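Local coordinates for protein fructosyl amine: oxygen oxidoreductase (Aspergillus fumigatus, PDB 3DJD) that acts as a fructosamine oxidase, using FAD as its cofactor to oxidise fructosyl amines with molecular oxygen, at residues 52-57 with 264-269; 158-163 with 365-370. One frame throughout, in Å; residues are numbered along the deposited sequence. Where two conformers were deposited one is given.

Contact 1: 52-57 with 264-269; sequences NKVISS and FFFEPD. With FAD (flavin-adenine dinucleotide), chain C.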
loop_
_atom_site.group_PDB
_atom_site.type_symbol
_atom_site.label_atom_id
_atom_site.label_comp_id
_atom_site.label_asym_id
_atom_site.label_seq_id
_atom_site.Cartn_x
_atom_site.Cartn_y
_atom_site.Cartn_z
ATOM N N ASN A 52 -9.140 4.027 4.010
ATOM C CA ASN A 52 -9.242 4.381 2.601
ATOM C C ASN A 52 -7.897 4.387 1.867
ATOM O O ASN A 52 -6.825 4.567 2.464
ATOM C CB ASN A 52 -9.972 5.714 2.414
ATOM C CG ASN A 52 -9.659 6.679 3.520
ATOM O OD1 ASN A 52 -8.500 6.863 3.877
ATOM N ND2 ASN A 52 -10.688 7.230 4.134
ATOM N N LYS A 53 -7.984 4.118 0.578
ATOM C CA LYS A 53 -6.866 4.285 -0.356
ATOM C C LYS A 53 -7.368 4.942 -1.629
ATOM O O LYS A 53 -8.536 4.787 -2.006
ATOM C CB LYS A 53 -6.244 2.930 -0.717
ATOM C CG LYS A 53 -5.577 2.173 0.436
ATOM C CD LYS A 53 -4.321 2.827 0.967
ATOM C CE LYS A 53 -3.602 1.838 1.856
ATOM N NZ LYS A 53 -2.451 2.395 2.647
ATOM N N VAL A 54 -6.480 5.653 -2.311
ATOM C CA VAL A 54 -6.849 6.286 -3.579
ATOM C C VAL A 54 -6.897 5.213 -4.652
ATOM O O VAL A 54 -6.015 4.344 -4.727
ATOM C CB VAL A 54 -5.823 7.352 -4.006
ATOM C CG1 VAL A 54 -6.238 7.971 -5.328
ATOM C CG2 VAL A 54 -5.645 8.407 -2.898
ATOM N N ILE A 55 -7.944 5.273 -5.456
ATOM C CA ILE A 55 -8.114 4.334 -6.562
ATOM C C ILE A 55 -8.333 5.139 -7.819
ATOM O O ILE A 55 -9.332 5.836 -7.945
ATOM C CB ILE A 55 -9.328 3.390 -6.356
ATOM C CG1 ILE A 55 -9.273 2.658 -5.004
ATOM C CG2 ILE A 55 -9.509 2.462 -7.579
ATOM C CD1 ILE A 55 -8.122 1.675 -4.856
ATOM N N SER A 56 -7.399 5.053 -8.750
ATOM C CA SER A 56 -7.593 5.772 -10.007
ATOM C C SER A 56 -7.650 4.891 -11.243
ATOM O O SER A 56 -7.179 3.732 -11.228
ATOM C CB SER A 56 -6.549 6.884 -10.169
ATOM O OG SER A 56 -5.242 6.437 -9.838
ATOM N N SER A 57 -8.305 5.461 -12.259
ATOM C CA SER A 57 -8.271 5.061 -13.670
ATOM C C SER A 57 -9.569 4.422 -14.152
ATOM O O SER A 57 -10.468 5.124 -14.620
ATOM C CB SER A 57 -7.035 4.220 -14.011
ATOM O OG SER A 57 -5.866 5.014 -13.886
ATOM N N PHE A 264 -2.831 14.338 0.993
ATOM C CA PHE A 264 -4.173 14.016 0.510
ATOM C C PHE A 264 -5.081 13.601 1.637
ATOM O O PHE A 264 -4.605 13.251 2.716
ATOM C CB PHE A 264 -4.127 12.942 -0.585
ATOM C CG PHE A 264 -3.450 11.655 -0.176
ATOM C CD1 PHE A 264 -4.206 10.573 0.257
ATOM C CD2 PHE A 264 -2.069 11.502 -0.295
ATOM C CE1 PHE A 264 -3.592 9.359 0.588
ATOM C CE2 PHE A 264 -1.438 10.309 0.055
ATOM C CZ PHE A 264 -2.218 9.225 0.499
ATOM N N PHE A 265 -6.387 13.686 1.391
ATOM C CA PHE A 265 -7.394 13.263 2.360
ATOM C C PHE A 265 -8.690 12.851 1.665
ATOM O O PHE A 265 -8.842 12.995 0.435
ATOM C CB PHE A 265 -7.633 14.364 3.423
ATOM C CG PHE A 265 -8.033 15.703 2.830
ATOM C CD1 PHE A 265 -9.347 15.949 2.440
ATOM C CD2 PHE A 265 -7.077 16.715 2.655
ATOM C CE1 PHE A 265 -9.716 17.181 1.878
ATOM C CE2 PHE A 265 -7.445 17.948 2.102
ATOM C CZ PHE A 265 -8.760 18.173 1.708
ATOM N N PHE A 266 -9.599 12.294 2.464
ATOM C CA PHE A 266 -10.790 11.638 1.939
ATOM C C PHE A 266 -11.982 12.088 2.763
ATOM O O PHE A 266 -11.822 12.574 3.909
ATOM C CB PHE A 266 -10.670 10.112 2.105
ATOM C CG PHE A 266 -9.434 9.500 1.478
ATOM C CD1 PHE A 266 -9.524 8.807 0.265
ATOM C CD2 PHE A 266 -8.192 9.564 2.133
ATOM C CE1 PHE A 266 -8.374 8.221 -0.323
ATOM C CE2 PHE A 266 -7.066 8.979 1.577
ATOM C CZ PHE A 266 -7.148 8.301 0.349
ATOM N N GLU A 267 -13.175 11.860 2.208
ATOM C CA GLU A 267 -14.415 12.031 3.000
ATOM C C GLU A 267 -14.330 11.194 4.289
ATOM O O GLU A 267 -13.611 10.182 4.298
ATOM C CB GLU A 267 -15.639 11.652 2.164
ATOM C CG GLU A 267 -15.769 10.175 1.800
ATOM C CD GLU A 267 -17.054 9.879 1.022
ATOM O OE1 GLU A 267 -18.169 10.168 1.545
ATOM O OE2 GLU A 267 -16.955 9.354 -0.098
ATOM N N PRO A 268 -15.035 11.612 5.383
ATOM C CA PRO A 268 -14.926 10.896 6.653
ATOM C C PRO A 268 -15.467 9.467 6.554
ATOM O O PRO A 268 -16.398 9.215 5.795
ATOM C CB PRO A 268 -15.782 11.725 7.633
ATOM C CG PRO A 268 -16.674 12.555 6.793
ATOM C CD PRO A 268 -15.945 12.777 5.478
ATOM N N ASP A 269 -14.873 8.542 7.298
ATOM C CA ASP A 269 -15.393 7.176 7.297
ATOM C C ASP A 269 -16.747 7.136 8.014
ATOM O O ASP A 269 -17.155 8.119 8.659
ATOM C CB ASP A 269 -14.355 6.169 7.843
ATOM C CG ASP A 269 -14.329 6.045 9.383
ATOM O OD1 ASP A 269 -14.780 6.950 10.126
ATOM O OD2 ASP A 269 -13.804 5.008 9.872
HETATM P PA FAD C . 1.212 -5.562 3.057
HETATM O O1A FAD C . -0.222 -5.387 2.743
HETATM O O2A FAD C . 1.857 -4.630 3.997
HETATM O O5B FAD C . 1.270 -7.037 3.685
HETATM C C5B FAD C . 2.468 -7.630 4.122
HETATM C C4B FAD C . 2.065 -8.696 5.124
HETATM O O4B FAD C . 3.312 -9.366 5.454
HETATM C C3B FAD C . 1.545 -8.074 6.422
HETATM O O3B FAD C . 0.224 -8.520 6.654
HETATM C C2B FAD C . 2.530 -8.606 7.489
HETATM O O2B FAD C . 1.871 -8.970 8.737
HETATM C C1B FAD C . 3.148 -9.829 6.755
HETATM N N9A FAD C . 4.358 -10.294 7.483
HETATM C C8A FAD C . 5.312 -9.535 8.071
HETATM N N7A FAD C . 6.218 -10.349 8.649
HETATM C C5A FAD C . 5.808 -11.617 8.454
HETATM C C6A FAD C . 6.309 -12.870 8.822
HETATM N N6A FAD C . 7.408 -12.959 9.597
HETATM N N1A FAD C . 5.636 -13.977 8.430
HETATM C C2A FAD C . 4.519 -13.899 7.689
HETATM N N3A FAD C . 4.027 -12.724 7.307
HETATM C C4A FAD C . 4.646 -11.580 7.691
HETATM N N1 FAD C . -1.662 2.159 -2.727
HETATM C C2 FAD C . -2.698 2.522 -3.588
HETATM O O2 FAD C . -2.995 1.792 -4.532
HETATM N N3 FAD C . -3.374 3.735 -3.372
HETATM C C4 FAD C . -3.010 4.597 -2.323
HETATM O O4 FAD C . -3.625 5.655 -2.137
HETATM C C4X FAD C . -1.980 4.217 -1.460
HETATM N N5 FAD C . -1.609 5.065 -0.406
HETATM C C5X FAD C . -0.730 4.576 0.583
HETATM C C6 FAD C . -0.539 5.309 1.746
HETATM C C7 FAD C . 0.298 4.805 2.738
HETATM C C7M FAD C . 0.514 5.618 4.021
HETATM C C8 FAD C . 0.951 3.589 2.532
HETATM C C8M FAD C . 1.886 2.969 3.574
HETATM C C9 FAD C . 0.743 2.839 1.392
HETATM C C9A FAD C . -0.094 3.335 0.396
HETATM N N10 FAD C . -0.302 2.606 -0.786
HETATM C C10 FAD C . -1.309 3.001 -1.663
HETATM C "C1'" FAD C . 0.517 1.435 -1.131
HETATM C "C2'" FAD C . -0.163 0.121 -0.704
HETATM O "O2'" FAD C . -0.728 0.282 0.592
HETATM C "C3'" FAD C . 0.882 -0.998 -0.618
HETATM O "O3'" FAD C . 1.743 -0.934 -1.757
HETATM C "C4'" FAD C . 0.238 -2.393 -0.565
HETATM O "O4'" FAD C . -0.770 -2.428 0.399
HETATM C "C5'" FAD C . 1.330 -3.374 -0.129
HETATM O "O5'" FAD C . 0.829 -4.697 -0.181
HETATM P P FAD C . 1.763 -5.935 0.212
HETATM O O1P FAD C . 3.041 -5.922 -0.538
HETATM O O2P FAD C . 0.876 -7.108 0.210
HETATM O O3P FAD C . 2.167 -5.586 1.781
HETATM O O HOH W 1 -13.877 7.445 3.882
HETATM O O HOH W 2 -11.373 9.481 5.787
#
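The amide of Asn52 lies stacked on the ring of Phe266, the two planes only 14° apart. Asn52 CB sits over the same ring, 3.9 Å from its centroid, in a CH-pi contact. Asn52 OD1 comes down nearer the rim, 3.2 Å from Phe266 CD2. That oxygen also accepts a hydrogen bond from Lys276 NZ, so the amide is held while it rests on the ring. Val54 CG2 completes the tight part. It is 3.6 Å from Phe266 CZ and 4.1 Å from Phe264 CD1, and it bridges two aromatic rings of the same segment. Val54 CG1 stands anti to the backbone N (chi1 179°), which leaves CG2 for these rings.

The other end is looser, and two waters bridge it. Asn52 ND2 reaches Glu267 O through two separate waters, each donating to the carbonyl.

Strand 53-56 meets FAD as well. Val54 N gives a hydrogen bond of 2.9 Å to FAD O4, and FAD N3 returns one of 3.0 Å to Val54 O. Lys53 turns away from 264-269 and lays CD over the flavin, while its NZ is held by Asp50 and Ala47 O. The chemistry implies a division of labour: the backbone of Val54 reads the donor and acceptor of the flavin pyrimidine edge, and its side chain packs that strand against the aromatic segment.

Contact 2: 158-163 with 365-370; sequences AHARNA and RGFKYL. With FAD (flavin-adenine dinucleotide), chain C.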
loop_
_atom_site.group_PDB
_atom_site.type_symbol
_atom_site.label_atom_id
_atom_site.label_comp_id
_atom_site.label_asym_id
_atom_site.label_seq_id
_atom_site.Cartn_x
_atom_site.Cartn_y
_atom_site.Cartn_z
ATOM N N ALA A 158 -11.283 3.453 -2.141
ATOM C CA ALA A 158 -11.802 2.161 -1.658
ATOM C C ALA A 158 -11.621 2.037 -0.159
ATOM O O ALA A 158 -10.615 2.531 0.385
ATOM C CB ALA A 158 -11.078 1.015 -2.352
ATOM N N HIS A 159 -12.571 1.374 0.502
ATOM C CA HIS A 159 -12.385 1.083 1.917
ATOM C C HIS A 159 -11.410 -0.095 2.025
ATOM O O HIS A 159 -11.793 -1.250 1.918
ATOM C CB HIS A 159 -13.693 0.795 2.650
ATOM C CG HIS A 159 -13.485 0.729 4.122
ATOM N ND1 HIS A 159 -14.071 1.609 5.005
ATOM C CD2 HIS A 159 -12.631 -0.026 4.848
ATOM C CE1 HIS A 159 -13.636 1.350 6.227
ATOM N NE2 HIS A 159 -12.768 0.354 6.159
ATOM N N ALA A 160 -10.139 0.229 2.224
ATOM C CA ALA A 160 -9.065 -0.734 1.995
ATOM C C ALA A 160 -9.163 -1.898 2.973
ATOM O O ALA A 160 -9.124 -3.071 2.582
ATOM C CB ALA A 160 -7.720 -0.043 2.105
ATOM N N ARG A 161 -9.302 -1.580 4.258
ATOM C CA ARG A 161 -9.405 -2.632 5.266
ATOM C C ARG A 161 -10.612 -3.546 5.022
ATOM O O ARG A 161 -10.481 -4.759 5.081
ATOM C CB ARG A 161 -9.493 -2.028 6.661
ATOM C CG ARG A 161 -9.611 -3.055 7.758
ATOM C CD ARG A 161 -10.166 -2.393 8.992
ATOM N NE ARG A 161 -11.589 -2.237 8.814
ATOM C CZ ARG A 161 -12.380 -1.473 9.564
ATOM N NH1 ARG A 161 -11.894 -0.734 10.566
ATOM N NH2 ARG A 161 -13.660 -1.436 9.287
ATOM N N ASN A 162 -11.776 -2.977 4.722
ATOM C CA ASN A 162 -12.950 -3.845 4.542
ATOM C C ASN A 162 -12.812 -4.722 3.318
ATOM O O ASN A 162 -13.268 -5.869 3.328
ATOM C CB ASN A 162 -14.249 -3.039 4.512
ATOM C CG ASN A 162 -14.606 -2.467 5.886
ATOM O OD1 ASN A 162 -14.042 -2.870 6.921
ATOM N ND2 ASN A 162 -15.525 -1.502 5.902
ATOM N N ALA A 163 -12.171 -4.186 2.281
ATOM C CA ALA A 163 -11.916 -4.935 1.024
ATOM C C ALA A 163 -10.929 -6.091 1.254
ATOM O O ALA A 163 -11.136 -7.199 0.759
ATOM C CB ALA A 163 -11.396 -3.996 -0.067
ATOM N N ARG A 365 2.446 1.702 -4.211
ATOM C CA ARG A 365 1.310 1.904 -5.105
ATOM C C ARG A 365 0.465 0.646 -5.328
ATOM O O ARG A 365 -0.321 0.599 -6.271
ATOM C CB ARG A 365 1.747 2.555 -6.443
ATOM C CG ARG A 365 2.687 1.726 -7.243
ATOM C CD ARG A 365 3.397 2.565 -8.309
ATOM N NE ARG A 365 4.222 1.718 -9.166
ATOM C CZ ARG A 365 3.749 1.019 -10.200
ATOM N NH1 ARG A 365 2.454 1.056 -10.506
ATOM N NH2 ARG A 365 4.561 0.266 -10.924
ATOM N N GLY A 366 0.557 -0.333 -4.417
ATOM C CA GLY A 366 -0.017 -1.641 -4.697
ATOM C C GLY A 366 -1.435 -1.873 -4.222
ATOM O O GLY A 366 -2.014 -2.924 -4.522
ATOM N N PHE A 367 -2.013 -0.935 -3.476
ATOM C CA PHE A 367 -3.326 -1.302 -2.918
ATOM C C PHE A 367 -4.431 -1.414 -3.973
ATOM O O PHE A 367 -5.265 -2.358 -3.945
ATOM C CB PHE A 367 -3.828 -0.453 -1.752
ATOM C CG PHE A 367 -5.074 -1.042 -1.172
ATOM C CD1 PHE A 367 -4.979 -2.092 -0.256
ATOM C CD2 PHE A 367 -6.331 -0.704 -1.697
ATOM C CE1 PHE A 367 -6.135 -2.736 0.224
ATOM C CE2 PHE A 367 -7.491 -1.334 -1.217
ATOM C CZ PHE A 367 -7.386 -2.340 -0.244
ATOM N N LYS A 368 -4.400 -0.505 -4.939
ATOM C CA LYS A 368 -5.427 -0.498 -5.958
ATOM C C LYS A 368 -5.473 -1.816 -6.758
ATOM O O LYS A 368 -6.471 -2.106 -7.402
ATOM C CB LYS A 368 -5.265 0.727 -6.854
ATOM C CG LYS A 368 -4.464 0.541 -8.074
ATOM C CD LYS A 368 -4.820 1.654 -9.085
ATOM C CE LYS A 368 -3.795 1.743 -10.205
ATOM N NZ LYS A 368 -3.921 3.016 -10.995
ATOM N N TYR A 369 -4.370 -2.573 -6.742
ATOM C CA TYR A 369 -4.292 -3.885 -7.415
ATOM C C TYR A 369 -4.833 -5.078 -6.610
ATOM O O TYR A 369 -4.764 -6.218 -7.082
ATOM C CB TYR A 369 -2.832 -4.143 -7.828
ATOM C CG TYR A 369 -2.306 -3.026 -8.713
ATOM C CD1 TYR A 369 -2.401 -3.115 -10.102
ATOM C CD2 TYR A 369 -1.770 -1.870 -8.155
ATOM C CE1 TYR A 369 -1.945 -2.067 -10.923
ATOM C CE2 TYR A 369 -1.309 -0.826 -8.947
ATOM C CZ TYR A 369 -1.400 -0.926 -10.323
ATOM O OH TYR A 369 -0.937 0.134 -11.075
ATOM N N LEU A 370 -5.347 -4.830 -5.393
ATOM C CA LEU A 370 -5.984 -5.905 -4.605
ATOM C C LEU A 370 -6.915 -6.832 -5.445
ATOM O O LEU A 370 -6.830 -8.067 -5.343
ATOM C CB LEU A 370 -6.727 -5.350 -3.383
ATOM C CG LEU A 370 -7.486 -6.400 -2.544
ATOM C CD1 LEU A 370 -6.563 -7.477 -1.953
ATOM C CD2 LEU A 370 -8.323 -5.720 -1.406
HETATM P PA FAD C . 1.212 -5.562 3.057
HETATM O O1A FAD C . -0.222 -5.387 2.743
HETATM O O2A FAD C . 1.857 -4.630 3.997
HETATM O O5B FAD C . 1.270 -7.037 3.685
HETATM C C5B FAD C . 2.468 -7.630 4.122
HETATM C C4B FAD C . 2.065 -8.696 5.124
HETATM O O4B FAD C . 3.312 -9.366 5.454
HETATM C C3B FAD C . 1.545 -8.074 6.422
HETATM O O3B FAD C . 0.224 -8.520 6.654
HETATM C C2B FAD C . 2.530 -8.606 7.489
HETATM O O2B FAD C . 1.871 -8.970 8.737
HETATM C C1B FAD C . 3.148 -9.829 6.755
HETATM N N9A FAD C . 4.358 -10.294 7.483
HETATM C C8A FAD C . 5.312 -9.535 8.071
HETATM N N7A FAD C . 6.218 -10.349 8.649
HETATM C C5A FAD C . 5.808 -11.617 8.454
HETATM C C6A FAD C . 6.309 -12.870 8.822
HETATM N N6A FAD C . 7.408 -12.959 9.597
HETATM N N1A FAD C . 5.636 -13.977 8.430
HETATM C C2A FAD C . 4.519 -13.899 7.689
HETATM N N3A FAD C . 4.027 -12.724 7.307
HETATM C C4A FAD C . 4.646 -11.580 7.691
HETATM N N1 FAD C . -1.662 2.159 -2.727
HETATM C C2 FAD C . -2.698 2.522 -3.588
HETATM O O2 FAD C . -2.995 1.792 -4.532
HETATM N N3 FAD C . -3.374 3.735 -3.372
HETATM C C4 FAD C . -3.010 4.597 -2.323
HETATM O O4 FAD C . -3.625 5.655 -2.137
HETATM C C4X FAD C . -1.980 4.217 -1.460
HETATM N N5 FAD C . -1.609 5.065 -0.406
HETATM C C5X FAD C . -0.730 4.576 0.583
HETATM C C6 FAD C . -0.539 5.309 1.746
HETATM C C7 FAD C . 0.298 4.805 2.738
HETATM C C7M FAD C . 0.514 5.618 4.021
HETATM C C8 FAD C . 0.951 3.589 2.532
HETATM C C8M FAD C . 1.886 2.969 3.574
HETATM C C9 FAD C . 0.743 2.839 1.392
HETATM C C9A FAD C . -0.094 3.335 0.396
HETATM N N10 FAD C . -0.302 2.606 -0.786
HETATM C C10 FAD C . -1.309 3.001 -1.663
HETATM C "C1'" FAD C . 0.517 1.435 -1.131
HETATM C "C2'" FAD C . -0.163 0.121 -0.704
HETATM O "O2'" FAD C . -0.728 0.282 0.592
HETATM C "C3'" FAD C . 0.882 -0.998 -0.618
HETATM O "O3'" FAD C . 1.743 -0.934 -1.757
HETATM C "C4'" FAD C . 0.238 -2.393 -0.565
HETATM O "O4'" FAD C . -0.770 -2.428 0.399
HETATM C "C5'" FAD C . 1.330 -3.374 -0.129
HETATM O "O5'" FAD C . 0.829 -4.697 -0.181
HETATM P P FAD C . 1.763 -5.935 0.212
HETATM O O1P FAD C . 3.041 -5.922 -0.538
HETATM O O2P FAD C . 0.876 -7.108 0.210
HETATM O O3P FAD C . 2.167 -5.586 1.781
#
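Phe367 pushes its ring against three alanines, Ala158 at the end of strand 155-158 and Ala160 and Ala163 in the first turn of helix 160-173. It belongs to the flavin-binding loop between strand 356-360 and helix 373-382, in an FAD-dependent oxidoreductase with a Rossmann-type nucleotide fold. Small side chains make the hollow and one large ring fills it. Ala160 forms the floor: its CB lies over one face of the ring, 3.6 Å from the centroid. The fit is close, with Ala160 CA 3.2 Å from Phe367 CZ. Ala158 CB and Ala163 CB border the ring at its edge. They are 4.4 Å from CE2 and 4.3 Å from CZ of Phe367, respectively. The ring reaches this place because CG is anti to the backbone N (chi1 -173°), which carries it away from the loop.

Leu370 supplies the second bump. Its CD2 rests on the first helical turn, 3.8 Å from Ala163 CB. Trp81 of helix 69-83 packs on Ala158, Ala163 and Phe367 and closes in the cluster.

The apolar fit seats a loop whose amides grip the cofactor. Gly366 N bonds FAD O3' on the ribityl chain, and Phe367 N bonds FAD N1. Amides at N1 and O2 would be expected to favour negative charge there in the reduced flavin, as in related flavin oxidases. The shortest of the three bonds runs 2.7 Å from Lys368 N to FAD O2.

In the fold
From the N terminus the chain passes 52-57, then 158-163, then 264-269, then 365-370. Contact 1 closes a loop of 206 residues and contact 2 one of 201. The segments alternate, so the two loops cross and neither nests in the other. Strand 53-56 pairs with strand 155-158, which leads straight into helix 160-173, and this joins the contacts directly. Contact 1 ties that small sheet to the large mixed sheet holding strand 263-265. Contact 2 ties it to the loop that follows strand 356-360 of the nucleotide-binding sheet. Both touch the flavin, which lies to one side of them, and their centres are about 10 Å apart.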